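Local coordinates for 70 kDa peptidylprolyl isomerase, putative (Plasmodium falciparum, PDB 2FBN), which is a putative FK506-binding peptidylprolyl isomerase whose C-terminal tetratricopeptide repeat domain, the part modelled here, probably docks the C-terminal tail of Hsp90, at residues Thr96-Lys100 with Asn101-Pro105; Ala124-Lys127 with Leu128-Asn132. All coordinates share one frame; numbering follows the deposited sequence.

Interaction 1 (Thr96-Lys100 with Asn101-Pro105); sequences TCYNK and NKDYP
Tyr98 and Asp103 bracket a Schellman motif that ends helix 77-100, within a tetratricopeptide repeat sequence, and lets the chain double back into helix 104-117. Two backbone bonds close the turn, following a last ordinary helical bond from Asn101 N to Cys97 O (2.9 Å). The wider of the two has Asp103 N reaching five residues back to Tyr98 O at 2.8 Å. Inside it Lys102 N donates to Asn99 O over 3.1 Å, approaching from above the carbonyl plane at a C=O...N angle of only 107°. Lys102 has positive phi, the backbone twist that takes the chain out of the helix.

Asp103 is the N-cap of the following helix. Its CG stands anti to the backbone N (chi1 -173°), its carboxylate capping a backbone N just beyond the turn while OD2 also forms a salt bridge with Lys106. The Asp103 side chain runs alongside that of Tyr98, CB lying 4.1 Å from Tyr98 CD1, with carboxylate and ring planes 62° apart. Beyond the turn, the Tyr98 ring meets His110, and Asn101 ND2 is hydrogen-bonded to Asn55 OD1.

The other aromatic contact lies across the turn. Asn99 crosses Tyr104 at about a right angle, and its OD1 sits in the ring plane, at the edge, 3.4 Å from Tyr104 CD1; Lys102 CA rests over one face near the rim. A water ties the two residues together again, donating to Asn99 O at 2.7 Å and lying 2.8 Å from Tyr104 OH.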
ATOM      1  N   THR A  96      10.224  -9.239   4.237  1.00 18.04           N
ATOM      2  CA  THR A  96      10.937 -10.513   4.012  1.00 18.82           C
ATOM      3  C   THR A  96      10.323 -11.340   2.874  1.00 18.16           C
ATOM      4  O   THR A  96      11.029 -11.776   1.953  1.00 17.93           O
ATOM      5  CB  THR A  96      11.006 -11.355   5.298  1.00 19.65           C
ATOM      6  OG1 THR A  96      11.536 -10.549   6.363  1.00 22.53           O
ATOM      7  CG2 THR A  96      11.877 -12.592   5.084  1.00 21.19           C
ATOM      8  N   CYS A  97       9.002 -11.532   2.914  1.00 17.86           N
ATOM      9  CA  CYS A  97       8.313 -12.317   1.906  1.00 18.26           C
ATOM     10  C   CYS A  97       8.568 -11.754   0.522  1.00 18.36           C
ATOM     11  O   CYS A  97       8.900 -12.459  -0.414  1.00 19.30           O
ATOM     12  CB  CYS A  97       6.801 -12.360   2.182  1.00 18.93           C
ATOM     13  SG  CYS A  97       6.393 -13.410   3.608  1.00 21.00           S
ATOM     14  N   TYR A  98       8.426 -10.445   0.401  1.00 17.51           N
ATOM     15  CA  TYR A  98       8.580  -9.826  -0.900  1.00 17.76           C
ATOM     16  C   TYR A  98      10.038  -9.836  -1.395  1.00 17.41           C
ATOM     17  O   TYR A  98      10.277 -10.000  -2.588  1.00 17.73           O
ATOM     18  CB  TYR A  98       7.991  -8.430  -0.849  1.00 17.73           C
ATOM     19  CG  TYR A  98       6.473  -8.414  -0.851  1.00 17.18           C
ATOM     20  CD1 TYR A  98       5.743  -9.107  -1.825  1.00 17.88           C
ATOM     21  CD2 TYR A  98       5.774  -7.671   0.104  1.00 15.78           C
ATOM     22  CE1 TYR A  98       4.327  -9.051  -1.852  1.00 19.31           C
ATOM     23  CE2 TYR A  98       4.371  -7.609   0.079  1.00 18.42           C
ATOM     24  CZ  TYR A  98       3.667  -8.305  -0.889  1.00 19.58           C
ATOM     25  OH  TYR A  98       2.281  -8.230  -0.909  1.00 21.53           O
ATOM     26  N   ASN A  99      11.003  -9.666  -0.489  1.00 17.46           N
ATOM     27  CA  ASN A  99      12.423  -9.882  -0.871  1.00 17.70           C
ATOM     28  C   ASN A  99      12.679 -11.299  -1.381  1.00 19.10           C
ATOM     29  O   ASN A  99      13.333 -11.494  -2.411  1.00 18.67           O
ATOM     30  CB  ASN A  99      13.360  -9.518   0.268  1.00 18.27           C
ATOM     31  CG  ASN A  99      13.610  -8.009   0.352  1.00 17.82           C
ATOM     32  OD1 ASN A  99      13.458  -7.286  -0.648  1.00 18.59           O
ATOM     33  ND2 ASN A  99      14.044  -7.543   1.520  1.00 19.12           N
ATOM     34  N   LYS A 100      12.122 -12.277  -0.684  1.00 19.28           N
ATOM     35  CA  LYS A 100      12.194 -13.673  -1.119  1.00 20.98           C
ATOM     36  C   LYS A 100      11.585 -13.875  -2.509  1.00 21.16           C
ATOM     37  O   LYS A 100      12.182 -14.540  -3.368  1.00 21.60           O
ATOM     38  CB  LYS A 100      11.512 -14.578  -0.101  1.00 20.88           C
ATOM     39  CG  LYS A 100      12.353 -14.835   1.134  1.00 20.64           C
ATOM     40  CD  LYS A 100      11.583 -15.554   2.251  1.00 23.19           C
ATOM     41  CE  LYS A 100      12.565 -16.128   3.279  1.00 27.34           C
ATOM     42  NZ  LYS A 100      13.332 -17.307   2.711  1.00 27.40           N
ATOM     43  N   ASN A 101      10.414 -13.278  -2.748  1.00 20.82           N
ATOM     44  CA  ASN A 101       9.739 -13.379  -4.050  1.00 21.47           C
ATOM     45  C   ASN A 101      10.313 -12.436  -5.121  1.00 21.19           C
ATOM     46  O   ASN A 101       9.826 -12.402  -6.256  1.00 22.10           O
ATOM     47  CB  ASN A 101       8.228 -13.136  -3.885  1.00 21.56           C
ATOM     48  CG  ASN A 101       7.481 -14.371  -3.390  1.00 23.71           C
ATOM     49  OD1 ASN A 101       8.080 -15.419  -3.133  1.00 25.18           O
ATOM     50  ND2 ASN A 101       6.156 -14.247  -3.262  1.00 24.48           N
ATOM     51  N   LYS A 102      11.344 -11.665  -4.739  1.00 20.90           N
ATOM     52  CA  LYS A 102      11.975 -10.651  -5.591  1.00 20.92           C
ATOM     53  C   LYS A 102      11.010  -9.585  -6.102  1.00 20.69           C
ATOM     54  O   LYS A 102      11.152  -9.082  -7.236  1.00 21.49           O
ATOM     55  CB  LYS A 102      12.731 -11.306  -6.761  1.00 21.03           C
ATOM     56  CG  LYS A 102      13.663 -12.419  -6.332  1.00 22.38           C
ATOM     57  CD  LYS A 102      14.558 -12.816  -7.490  1.00 27.16           C
ATOM     58  CE  LYS A 102      15.054 -14.207  -7.269  1.00 29.63           C
ATOM     59  NZ  LYS A 102      14.017 -15.159  -7.758  1.00 33.74           N
ATOM     60  N   ASP A 103      10.016  -9.249  -5.284  1.00 19.28           N
ATOM     61  CA  ASP A 103       9.116  -8.143  -5.620  1.00 19.87           C
ATOM     62  C   ASP A 103       9.559  -6.926  -4.807  1.00 18.20           C
ATOM     63  O   ASP A 103       9.048  -6.621  -3.711  1.00 18.37           O
ATOM     64  CB  ASP A 103       7.649  -8.519  -5.385  1.00 19.94           C
ATOM     65  CG  ASP A 103       6.694  -7.457  -5.884  1.00 22.92           C
ATOM     66  OD1 ASP A 103       7.084  -6.276  -5.883  1.00 23.24           O
ATOM     67  OD2 ASP A 103       5.546  -7.806  -6.278  1.00 26.75           O
ATOM     68  N   TYR A 104      10.558  -6.234  -5.333  1.00 18.12           N
ATOM     69  CA  TYR A 104      11.250  -5.254  -4.528  1.00 17.10           C
ATOM     70  C   TYR A 104      10.427  -3.995  -4.191  1.00 17.58           C
ATOM     71  O   TYR A 104      10.507  -3.503  -3.072  1.00 17.62           O
ATOM     72  CB  TYR A 104      12.645  -4.943  -5.127  1.00 18.02           C
ATOM     73  CG  TYR A 104      13.490  -6.209  -5.168  1.00 17.19           C
ATOM     74  CD1 TYR A 104      13.775  -6.930  -3.984  1.00 18.54           C
ATOM     75  CD2 TYR A 104      13.932  -6.726  -6.384  1.00 20.81           C
ATOM     76  CE1 TYR A 104      14.530  -8.123  -4.023  1.00 18.92           C
ATOM     77  CE2 TYR A 104      14.676  -7.909  -6.435  1.00 19.96           C
ATOM     78  CZ  TYR A 104      14.979  -8.588  -5.261  1.00 21.24           C
ATOM     79  OH  TYR A 104      15.716  -9.760  -5.332  1.00 21.59           O
ATOM     80  N   PRO A 105       9.611  -3.501  -5.128  1.00 17.44           N
ATOM     81  CA  PRO A 105       8.754  -2.347  -4.754  1.00 17.62           C
ATOM     82  C   PRO A 105       7.853  -2.625  -3.549  1.00 16.66           C
ATOM     83  O   PRO A 105       7.671  -1.771  -2.684  1.00 17.06           O
ATOM     84  CB  PRO A 105       7.901  -2.142  -6.017  1.00 16.85           C
ATOM     85  CG  PRO A 105       8.826  -2.552  -7.119  1.00 19.75           C
ATOM     86  CD  PRO A 105       9.436  -3.840  -6.556  1.00 18.79           C
TER
HETATM   87  O   HOH W   1      15.978 -11.211  -2.943  1.00 29.78           O

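Interaction 2 (Ala124-Lys127 with Leu128-Asn132); sequences ALYK and LGVAN
Leu128 N to Ala124 O and Gly129 N to Leu125 O, both 2.8 Å, begin a run of four regular i to i+4 bonds along helix 122-135. Val130 N to Tyr126 O (2.9 Å) is the straightest, 166° at the hydrogen, and Ala131 N to Lys127 O follows at 3.0 Å.

The side-chain contact is a CH-pi interaction one turn apart. Val130 CG2 stands over one face of the Tyr126 ring, 3.9 Å from the centroid and displaced toward the CE1-CZ side of the rim; CZ is 3.6 Å away. With CG anti to its backbone N (chi1 170°), Tyr126 projects outward and leans toward the C-terminal end of the helix, which brings one ring face against Val130 CG2. The same methyl also lies 3.4 Å from Tyr126 O, so it fills the corner between ring and backbone. The hydroxyl of Tyr126 is hydrogen-bonded to Ser161 OG.

Packing divides the helix surface among its neighbours. Leu128 packs on Ala111 and Leu115 of helix 104-117, while Asn132 hydrogen-bonds Asn144 OD1 through ND2 and, through OD1, NE2 of His70 of the second subunit. Val130 and Ala131 touch Asn99 on helix 77-100, Leu125 meets Lys147 on helix 138-151, and Tyr126 bridges Leu145 of helix 138-151 and Ile158 of helix 156-173.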
ATOM      1  N   ALA A 124      14.152  -3.580   9.722  1.00 21.15           N
ATOM      2  CA  ALA A 124      13.471  -2.869   8.618  1.00 19.98           C
ATOM      3  C   ALA A 124      14.469  -2.091   7.750  1.00 19.38           C
ATOM      4  O   ALA A 124      14.349  -2.049   6.522  1.00 18.93           O
ATOM      5  CB  ALA A 124      12.404  -1.941   9.144  1.00 19.98           C
ATOM      6  N   LEU A 125      15.442  -1.433   8.389  1.00 19.22           N
ATOM      7  CA  LEU A 125      16.459  -0.704   7.624  1.00 19.23           C
ATOM      8  C   LEU A 125      17.191  -1.685   6.705  1.00 19.00           C
ATOM      9  O   LEU A 125      17.437  -1.398   5.521  1.00 18.90           O
ATOM     10  CB  LEU A 125      17.456  -0.026   8.575  1.00 19.85           C
ATOM     11  CG  LEU A 125      17.105   1.366   9.105  1.00 22.50           C
ATOM     12  CD1 LEU A 125      18.040   1.724  10.243  1.00 24.12           C
ATOM     13  CD2 LEU A 125      17.159   2.431   7.983  1.00 25.00           C
ATOM     14  N   TYR A 126      17.504  -2.862   7.249  1.00 19.26           N
ATOM     15  CA  TYR A 126      18.199  -3.895   6.474  1.00 19.51           C
ATOM     16  C   TYR A 126      17.342  -4.362   5.287  1.00 18.83           C
ATOM     17  O   TYR A 126      17.793  -4.392   4.129  1.00 19.07           O
ATOM     18  CB  TYR A 126      18.571  -5.081   7.374  1.00 20.85           C
ATOM     19  CG  TYR A 126      19.077  -6.255   6.577  1.00 21.76           C
ATOM     20  CD1 TYR A 126      20.299  -6.189   5.899  1.00 23.24           C
ATOM     21  CD2 TYR A 126      18.335  -7.421   6.472  1.00 24.51           C
ATOM     22  CE1 TYR A 126      20.762  -7.266   5.143  1.00 23.08           C
ATOM     23  CE2 TYR A 126      18.793  -8.488   5.709  1.00 25.76           C
ATOM     24  CZ  TYR A 126      20.010  -8.396   5.056  1.00 23.08           C
ATOM     25  OH  TYR A 126      20.447  -9.473   4.309  1.00 26.00           O
ATOM     26  N   LYS A 127      16.088  -4.707   5.563  1.00 18.58           N
ATOM     27  CA  LYS A 127      15.210  -5.206   4.501  1.00 18.25           C
ATOM     28  C   LYS A 127      14.931  -4.123   3.448  1.00 18.27           C
ATOM     29  O   LYS A 127      14.884  -4.406   2.250  1.00 17.81           O
ATOM     30  CB  LYS A 127      13.913  -5.740   5.105  1.00 19.07           C
ATOM     31  CG  LYS A 127      14.167  -6.943   6.017  1.00 19.71           C
ATOM     32  CD  LYS A 127      12.926  -7.305   6.839  1.00 23.18           C
ATOM     33  CE  LYS A 127      13.249  -8.366   7.912  1.00 23.50           C
ATOM     34  NZ  LYS A 127      13.927  -9.574   7.345  1.00 26.24           N
ATOM     35  N   LEU A 128      14.765  -2.884   3.901  1.00 17.45           N
ATOM     36  CA  LEU A 128      14.652  -1.743   2.985  1.00 16.98           C
ATOM     37  C   LEU A 128      15.921  -1.584   2.135  1.00 16.61           C
ATOM     38  O   LEU A 128      15.861  -1.361   0.921  1.00 16.07           O
ATOM     39  CB  LEU A 128      14.370  -0.456   3.766  1.00 17.05           C
ATOM     40  CG  LEU A 128      14.326   0.830   2.931  1.00 18.35           C
ATOM     41  CD1 LEU A 128      13.272   0.761   1.829  1.00 21.04           C
ATOM     42  CD2 LEU A 128      14.031   1.970   3.887  1.00 18.51           C
ATOM     43  N   GLY A 129      17.085  -1.707   2.772  1.00 16.17           N
ATOM     44  CA  GLY A 129      18.335  -1.640   2.030  1.00 16.84           C
ATOM     45  C   GLY A 129      18.452  -2.713   0.968  1.00 16.36           C
ATOM     46  O   GLY A 129      18.806  -2.437  -0.181  1.00 16.40           O
ATOM     47  N   VAL A 130      18.144  -3.958   1.333  1.00 17.36           N
ATOM     48  CA  VAL A 130      18.198  -5.060   0.363  1.00 17.74           C
ATOM     49  C   VAL A 130      17.272  -4.797  -0.834  1.00 16.68           C
ATOM     50  O   VAL A 130      17.675  -4.909  -1.975  1.00 16.52           O
ATOM     51  CB  VAL A 130      17.831  -6.390   1.033  1.00 18.09           C
ATOM     52  CG1 VAL A 130      17.629  -7.497  -0.008  1.00 20.14           C
ATOM     53  CG2 VAL A 130      18.918  -6.770   2.048  1.00 18.70           C
ATOM     54  N   ALA A 131      16.044  -4.378  -0.553  1.00 16.98           N
ATOM     55  CA  ALA A 131      15.051  -4.200  -1.607  1.00 17.25           C
ATOM     56  C   ALA A 131      15.429  -3.018  -2.520  1.00 17.23           C
ATOM     57  O   ALA A 131      15.344  -3.119  -3.753  1.00 17.79           O
ATOM     58  CB  ALA A 131      13.702  -3.988  -0.988  1.00 16.52           C
ATOM     59  N   ASN A 132      15.859  -1.928  -1.901  1.00 17.57           N
ATOM     60  CA  ASN A 132      16.398  -0.773  -2.646  1.00 17.76           C
ATOM     61  C   ASN A 132      17.547  -1.198  -3.554  1.00 17.83           C
ATOM     62  O   ASN A 132      17.603  -0.847  -4.740  1.00 17.69           O
ATOM     63  CB  ASN A 132      16.844   0.335  -1.694  1.00 17.98           C
ATOM     64  CG  ASN A 132      15.705   1.271  -1.287  1.00 18.60           C
ATOM     65  OD1 ASN A 132      14.732   1.447  -2.034  1.00 18.64           O
ATOM     66  ND2 ASN A 132      15.825   1.882  -0.100  1.00 19.00           N
TER

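Interactions 1 and 2 follow in series along the chain, their centres 10 Å apart, in adjacent tetratricopeptide repeat ranges, with most of helix 104-117 running between the two contacts. They meet directly. Lys127 NZ probably hydrogen-bonds Thr96 OG1 at 2.8 Å, tying helix 122-135 to the last turns of helix 77-100. Asn99 serves both: its OD1, beside the Tyr104 ring, also packs 3.3 Å from Ala131 CB, while its ND2 makes a weak hydrogen bond to Lys127 O. Tyr104 CB lies 3.5 Å from Ala131 O. These contacts hold the end of helix 77-100 and the start of helix 104-117 against helix 122-135. In related domains such stacking of helices forms a groove for the Hsp90 tail peptide; neither contact involves a bound peptide.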